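Side-chain contacts in FAD synthase (Thermoplasma volcanium GSS1, PDB 3GLV), which probably catalyses the transfer of AMP from ATP to flavin mononucleotide, making the coenzyme FAD and releasing diphosphate: residues 26-31 and 114-119; 76-81 and 107-112. All coordinates share one frame; numbering follows the deposited sequence.

Contact 1. Residues 26-31 and 114-119; sequences KKLGDE and KIVRIS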
loop_
_atom_site.group_PDB
_atom_site.type_symbol
_atom_site.label_atom_id
_atom_site.label_comp_id
_atom_site.label_asym_id
_atom_site.label_seq_id
_atom_site.Cartn_x
_atom_site.Cartn_y
_atom_site.Cartn_z
ATOM N N LYS A 26 -5.772 -1.988 -13.307
ATOM C CA LYS A 26 -4.539 -2.519 -13.891
ATOM C C LYS A 26 -4.845 -3.693 -14.811
ATOM O O LYS A 26 -4.263 -3.835 -15.884
ATOM C CB LYS A 26 -3.559 -2.911 -12.818
ATOM C CG LYS A 26 -2.260 -3.606 -13.316
ATOM C CD LYS A 26 -1.450 -2.777 -14.286
ATOM C CE LYS A 26 -0.105 -3.451 -14.609
ATOM N NZ LYS A 26 1.006 -2.924 -13.834
ATOM N N LYS A 27 -5.827 -4.499 -14.423
ATOM C CA LYS A 27 -6.188 -5.675 -15.202
ATOM C C LYS A 27 -6.597 -5.293 -16.621
ATOM O O LYS A 27 -6.608 -6.169 -17.494
ATOM C CB LYS A 27 -7.343 -6.449 -14.569
ATOM C CG LYS A 27 -6.931 -7.244 -13.363
ATOM C CD LYS A 27 -8.088 -8.011 -12.778
ATOM C CE LYS A 27 -7.612 -8.798 -11.576
ATOM N NZ LYS A 27 -8.778 -9.256 -10.750
ATOM N N LEU A 28 -6.995 -4.042 -16.848
ATOM C CA LEU A 28 -7.566 -3.692 -18.149
ATOM C C LEU A 28 -6.474 -3.310 -19.176
ATOM O O LEU A 28 -6.768 -3.107 -20.356
ATOM C CB LEU A 28 -8.609 -2.565 -18.021
ATOM C CG LEU A 28 -9.916 -2.732 -17.231
ATOM C CD1 LEU A 28 -10.515 -1.331 -16.921
ATOM C CD2 LEU A 28 -10.938 -3.650 -17.917
ATOM N N GLY A 29 -5.224 -3.188 -18.745
ATOM C CA GLY A 29 -4.180 -2.786 -19.661
ATOM C C GLY A 29 -2.803 -3.241 -19.221
ATOM O O GLY A 29 -2.663 -4.267 -18.554
ATOM N N ASP A 30 -1.790 -2.454 -19.586
ATOM C CA ASP A 30 -0.392 -2.808 -19.343
ATOM C C ASP A 30 0.340 -1.852 -18.467
ATOM O O ASP A 30 1.363 -2.193 -17.876
ATOM C CB ASP A 30 0.308 -2.812 -20.710
ATOM C CG ASP A 30 -0.279 -3.838 -21.631
ATOM O OD1 ASP A 30 -0.100 -5.022 -21.300
ATOM O OD2 ASP A 30 -0.938 -3.474 -22.636
ATOM N N GLU A 31 -0.128 -0.611 -18.420
ATOM C CA GLU A 31 0.451 0.399 -17.566
ATOM C C GLU A 31 -0.699 1.096 -16.805
ATOM O O GLU A 31 -1.618 1.573 -17.402
ATOM C CB GLU A 31 1.202 1.403 -18.427
ATOM C CG GLU A 31 1.891 2.517 -17.673
ATOM C CD GLU A 31 2.308 3.654 -18.556
ATOM O OE1 GLU A 31 1.645 3.896 -19.571
ATOM O OE2 GLU A 31 3.259 4.358 -18.204
ATOM N N LYS A 114 -11.350 5.500 -23.835
ATOM C CA LYS A 114 -12.485 4.662 -23.433
ATOM C C LYS A 114 -12.693 4.861 -21.931
ATOM O O LYS A 114 -11.729 4.892 -21.134
ATOM C CB LYS A 114 -12.155 3.198 -23.742
ATOM C CG LYS A 114 -13.296 2.203 -23.478
ATOM C CD LYS A 114 -12.824 0.740 -23.596
ATOM C CE LYS A 114 -13.988 -0.243 -23.577
ATOM N NZ LYS A 114 -13.463 -1.597 -23.748
ATOM N N ILE A 115 -13.937 5.003 -21.522
ATOM C CA ILE A 115 -14.258 5.122 -20.111
ATOM C C ILE A 115 -14.774 3.768 -19.632
ATOM O O ILE A 115 -15.699 3.204 -20.257
ATOM C CB ILE A 115 -15.354 6.173 -19.838
ATOM C CG1 ILE A 115 -14.979 7.566 -20.372
ATOM C CG2 ILE A 115 -15.582 6.352 -18.346
ATOM C CD1 ILE A 115 -16.251 8.499 -20.344
ATOM N N VAL A 116 -14.249 3.275 -18.512
ATOM C CA VAL A 116 -14.715 1.999 -17.940
ATOM C C VAL A 116 -15.072 2.136 -16.468
ATOM O O VAL A 116 -14.266 2.615 -15.663
ATOM C CB VAL A 116 -13.660 0.913 -18.161
ATOM C CG1 VAL A 116 -13.953 -0.405 -17.377
ATOM C CG2 VAL A 116 -13.555 0.608 -19.652
ATOM N N ARG A 117 -16.296 1.752 -16.091
ATOM C CA ARG A 117 -16.618 1.684 -14.667
ATOM C C ARG A 117 -16.099 0.357 -14.074
ATOM O O ARG A 117 -16.313 -0.715 -14.651
ATOM C CB ARG A 117 -18.118 1.841 -14.429
ATOM C CG ARG A 117 -18.599 3.283 -14.532
ATOM C CD ARG A 117 -20.131 3.492 -14.266
ATOM N NE ARG A 117 -20.959 2.610 -15.078
ATOM C CZ ARG A 117 -21.533 1.476 -14.675
ATOM N NH1 ARG A 117 -21.448 1.036 -13.423
ATOM N NH2 ARG A 117 -22.226 0.762 -15.553
ATOM N N ILE A 118 -15.404 0.442 -12.930
ATOM C CA ILE A 118 -14.961 -0.732 -12.197
ATOM C C ILE A 118 -16.073 -1.374 -11.390
ATOM O O ILE A 118 -16.958 -0.685 -10.930
ATOM C CB ILE A 118 -13.824 -0.381 -11.266
ATOM C CG1 ILE A 118 -12.680 0.199 -12.108
ATOM C CG2 ILE A 118 -13.418 -1.615 -10.364
ATOM C CD1 ILE A 118 -12.149 -0.733 -13.249
ATOM N N SER A 119 -16.026 -2.688 -11.225
ATOM C CA SER A 119 -17.071 -3.435 -10.475
ATOM C C SER A 119 -17.174 -2.966 -9.032
ATOM O O SER A 119 -16.200 -2.465 -8.463
ATOM C CB SER A 119 -16.775 -4.930 -10.439
ATOM O OG SER A 119 -15.542 -5.185 -9.786
#

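Contact 2. Residues 76-81 and 107-112; sequences DMMKTV and NKLGIT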
loop_
_atom_site.group_PDB
_atom_site.type_symbol
_atom_site.label_atom_id
_atom_site.label_comp_id
_atom_site.label_asym_id
_atom_site.label_seq_id
_atom_site.Cartn_x
_atom_site.Cartn_y
_atom_site.Cartn_z
ATOM N N ASP A 76 -8.731 21.274 -13.268
ATOM C CA ASP A 76 -8.688 21.197 -14.725
ATOM C C ASP A 76 -8.353 19.763 -15.125
ATOM O O ASP A 76 -7.174 19.411 -15.369
ATOM C CB ASP A 76 -7.613 22.150 -15.237
ATOM C CG ASP A 76 -7.509 22.161 -16.763
ATOM O OD1 ASP A 76 -8.410 21.572 -17.432
ATOM O OD2 ASP A 76 -6.523 22.762 -17.269
ATOM N N MET A 77 -9.381 18.921 -15.163
ATOM C CA MET A 77 -9.180 17.487 -15.389
ATOM C C MET A 77 -8.725 17.191 -16.831
ATOM O O MET A 77 -7.821 16.355 -17.081
ATOM C CB MET A 77 -10.488 16.764 -15.099
ATOM C CG MET A 77 -10.517 15.291 -15.504
ATOM S SD MET A 77 -12.220 14.693 -15.366
ATOM C CE MET A 77 -12.985 15.486 -16.814
ATOM N N MET A 78 -9.343 17.891 -17.783
ATOM C CA MET A 78 -9.011 17.652 -19.171
ATOM C C MET A 78 -7.553 17.976 -19.423
ATOM O O MET A 78 -6.950 17.329 -20.230
ATOM C CB MET A 78 -9.946 18.410 -20.145
ATOM C CG MET A 78 -11.278 17.624 -20.472
ATOM S SD MET A 78 -11.157 15.842 -21.015
ATOM C CE MET A 78 -9.952 15.975 -22.363
ATOM N N LYS A 79 -6.973 18.949 -18.723
ATOM C CA LYS A 79 -5.533 19.168 -18.859
ATOM C C LYS A 79 -4.705 17.937 -18.448
ATOM O O LYS A 79 -3.722 17.602 -19.111
ATOM C CB LYS A 79 -5.083 20.352 -18.070
ATOM C CG LYS A 79 -3.584 20.649 -18.214
ATOM C CD LYS A 79 -3.314 22.075 -17.743
ATOM C CE LYS A 79 -1.844 22.450 -17.809
ATOM N NZ LYS A 79 -1.634 23.795 -17.140
ATOM N N THR A 80 -5.095 17.267 -17.364
ATOM C CA THR A 80 -4.455 16.010 -17.018
ATOM C C THR A 80 -4.642 14.948 -18.126
ATOM O O THR A 80 -3.678 14.297 -18.513
ATOM C CB THR A 80 -4.899 15.491 -15.609
ATOM O OG1 THR A 80 -4.564 16.476 -14.619
ATOM C CG2 THR A 80 -4.211 14.152 -15.240
ATOM N N VAL A 81 -5.845 14.813 -18.681
ATOM C CA VAL A 81 -6.058 13.784 -19.655
ATOM C C VAL A 81 -5.207 13.996 -20.929
ATOM O O VAL A 81 -4.620 13.052 -21.460
ATOM C CB VAL A 81 -7.508 13.714 -20.078
ATOM C CG1 VAL A 81 -7.597 12.786 -21.273
ATOM C CG2 VAL A 81 -8.407 13.261 -18.880
ATOM N N ASN A 107 -16.387 13.076 -26.616
ATOM C CA ASN A 107 -17.067 13.081 -27.881
ATOM C C ASN A 107 -16.956 14.442 -28.573
ATOM O O ASN A 107 -16.747 14.472 -29.753
ATOM C CB ASN A 107 -18.570 12.785 -27.715
ATOM C CG ASN A 107 -18.860 11.335 -27.272
ATOM O OD1 ASN A 107 -17.967 10.506 -27.221
ATOM N ND2 ASN A 107 -20.134 11.042 -26.950
ATOM N N LYS A 108 -17.146 15.551 -27.856
ATOM C CA LYS A 108 -17.053 16.867 -28.484
ATOM C C LYS A 108 -15.668 17.069 -29.091
ATOM O O LYS A 108 -15.531 17.586 -30.198
ATOM C CB LYS A 108 -17.364 17.993 -27.474
ATOM C CG LYS A 108 -17.148 19.394 -28.043
ATOM C CD LYS A 108 -17.654 20.518 -27.123
ATOM C CE LYS A 108 -17.383 21.893 -27.754
ATOM N NZ LYS A 108 -17.782 23.053 -26.876
ATOM N N LEU A 109 -14.645 16.674 -28.346
ATOM C CA LEU A 109 -13.255 16.904 -28.759
ATOM C C LEU A 109 -12.832 15.872 -29.828
ATOM O O LEU A 109 -12.020 16.152 -30.713
ATOM C CB LEU A 109 -12.397 16.833 -27.502
ATOM C CG LEU A 109 -10.984 17.404 -27.406
ATOM C CD1 LEU A 109 -10.866 18.894 -27.882
ATOM C CD2 LEU A 109 -10.537 17.246 -25.957
ATOM N N GLY A 110 -13.445 14.683 -29.795
ATOM C CA GLY A 110 -13.160 13.616 -30.777
ATOM C C GLY A 110 -11.852 12.861 -30.495
ATOM O O GLY A 110 -11.198 12.378 -31.418
ATOM N N ILE A 111 -11.436 12.815 -29.242
ATOM C CA ILE A 111 -10.238 12.081 -28.862
ATOM C C ILE A 111 -10.634 10.631 -28.702
ATOM O O ILE A 111 -11.813 10.333 -28.564
ATOM C CB ILE A 111 -9.577 12.604 -27.579
ATOM C CG1 ILE A 111 -10.552 12.677 -26.384
ATOM C CG2 ILE A 111 -8.891 13.966 -27.857
ATOM C CD1 ILE A 111 -9.867 13.035 -25.047
ATOM N N THR A 112 -9.656 9.734 -28.772
ATOM C CA THR A 112 -9.901 8.300 -28.577
ATOM C C THR A 112 -9.521 7.903 -27.176
ATOM O O THR A 112 -8.347 7.830 -26.837
ATOM C CB THR A 112 -9.113 7.499 -29.630
ATOM O OG1 THR A 112 -9.551 7.941 -30.924
ATOM C CG2 THR A 112 -9.312 5.949 -29.492
#

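Contact 1. Residues 26-31 and 114-119
Leu28 chi1 (-64°) sets CG anti to the carbonyl carbon, and the next torsion carries CD1 forward; in Val116, chi1 (170°) itself sets the methyl CG1 anti to the backbone N. The two side chains reach toward each other tip to tip, with Leu28 CD1 3.6 Å from Val116 CG1. The same Leu28 CD1 also lies 4.1 Å from Ile118 CD1, so a single methyl serves both partners on the far side. The CA-CB bond of Ile118 does not point at Leu28; the CG1-CD1 arm makes the approach, bent by a chi2 of -57°.

Leu28 sits in a type I beta turn from Lys26 to Gly29, closed by the hydrogen bond from Gly29 N to Lys26 O at 3.1 Å. This turn belongs to the return leg of the beta-alpha-beta crossover from strand 4-9 through helix 16-26 to strand 31-36, while Val116 and Ile118 belong to the edge strand 114-117 of the parallel sheet and the loop that follows it. Ile118 also packs on His20 and Tyr21 of helix 16-26, and Thr90 of strand 88-91 touches both Leu28 and Ile118.

No hydrogen bond crosses between the segments. Their meeting is purely apolar, three branched side chains joined through methyl groups, so between these segments the contact probably rests on van der Waals contact and some exclusion of water, with no directional bond.

Contact 2. Residues 76-81 and 107-112
Met78 and Val81, one turn apart on helix 77-84, face the C-terminal end of helix 96-109 and the loop beyond it. The backbones stay well separated, with Met78 CA 10.5 Å from Leu109 CA and Val81 CA 10.3 Å from Ile111 CA, so side chains alone bridge the gap. Helix 77-84 packs here on the last turn of helix 96-109 and on the loop after it, within the nucleotidyltransferase-type Rossmann-like fold of the HUP clan, in which helices flank a parallel sheet. Gly110 ends helix 96-109 with a positive phi of 78°, and the chain then turns toward strand 114-117. At the start of the other helix Asp76 is the N-cap: its OD1 accepts from Lys79 N at 3.3 Å, the donor lying well above the carboxylate plane.

Met78 does most of the reaching. Its chain bends at chi2 and chi3 (-50° and -52°), which brings the terminal methyl round to two partners, both met tip to tip. Met78 CE lies 3.9 Å from Leu109 CD2 and 4.0 Å from Ile111 CD1. Lys105, further back on helix 96-109, touches Met78 as well, and Ile106 of the same helix packs on Ile111. The contact is apolar and lies away from the residues thought to bind ATP. Deeper in, buried Val81 makes a looser approach from the same helix face, its CG1 standing 4.4 Å from Ile111 CD1.

Overall arrangement
From the N terminus, the chain runs through strand 4-9 and helix 16-26 into the turn of contact 1, which packs against strand 114-117 and its exit loop and so closes a loop with 82 residues between its segments. Inside it, contact 2 closes a smaller loop, from helix 77-84 through strand 88-91 to the end of helix 96-109, so the two nest rather than cross. The chain passes directly from the second segment of contact 2 toward strand 114-117 of contact 1. Contact 2 joins helix 77-84 to the end of helix 96-109 and the loop that follows, while contact 1 ties a helix-to-strand turn to the sheet edge. Their centres lie about 17 Å apart.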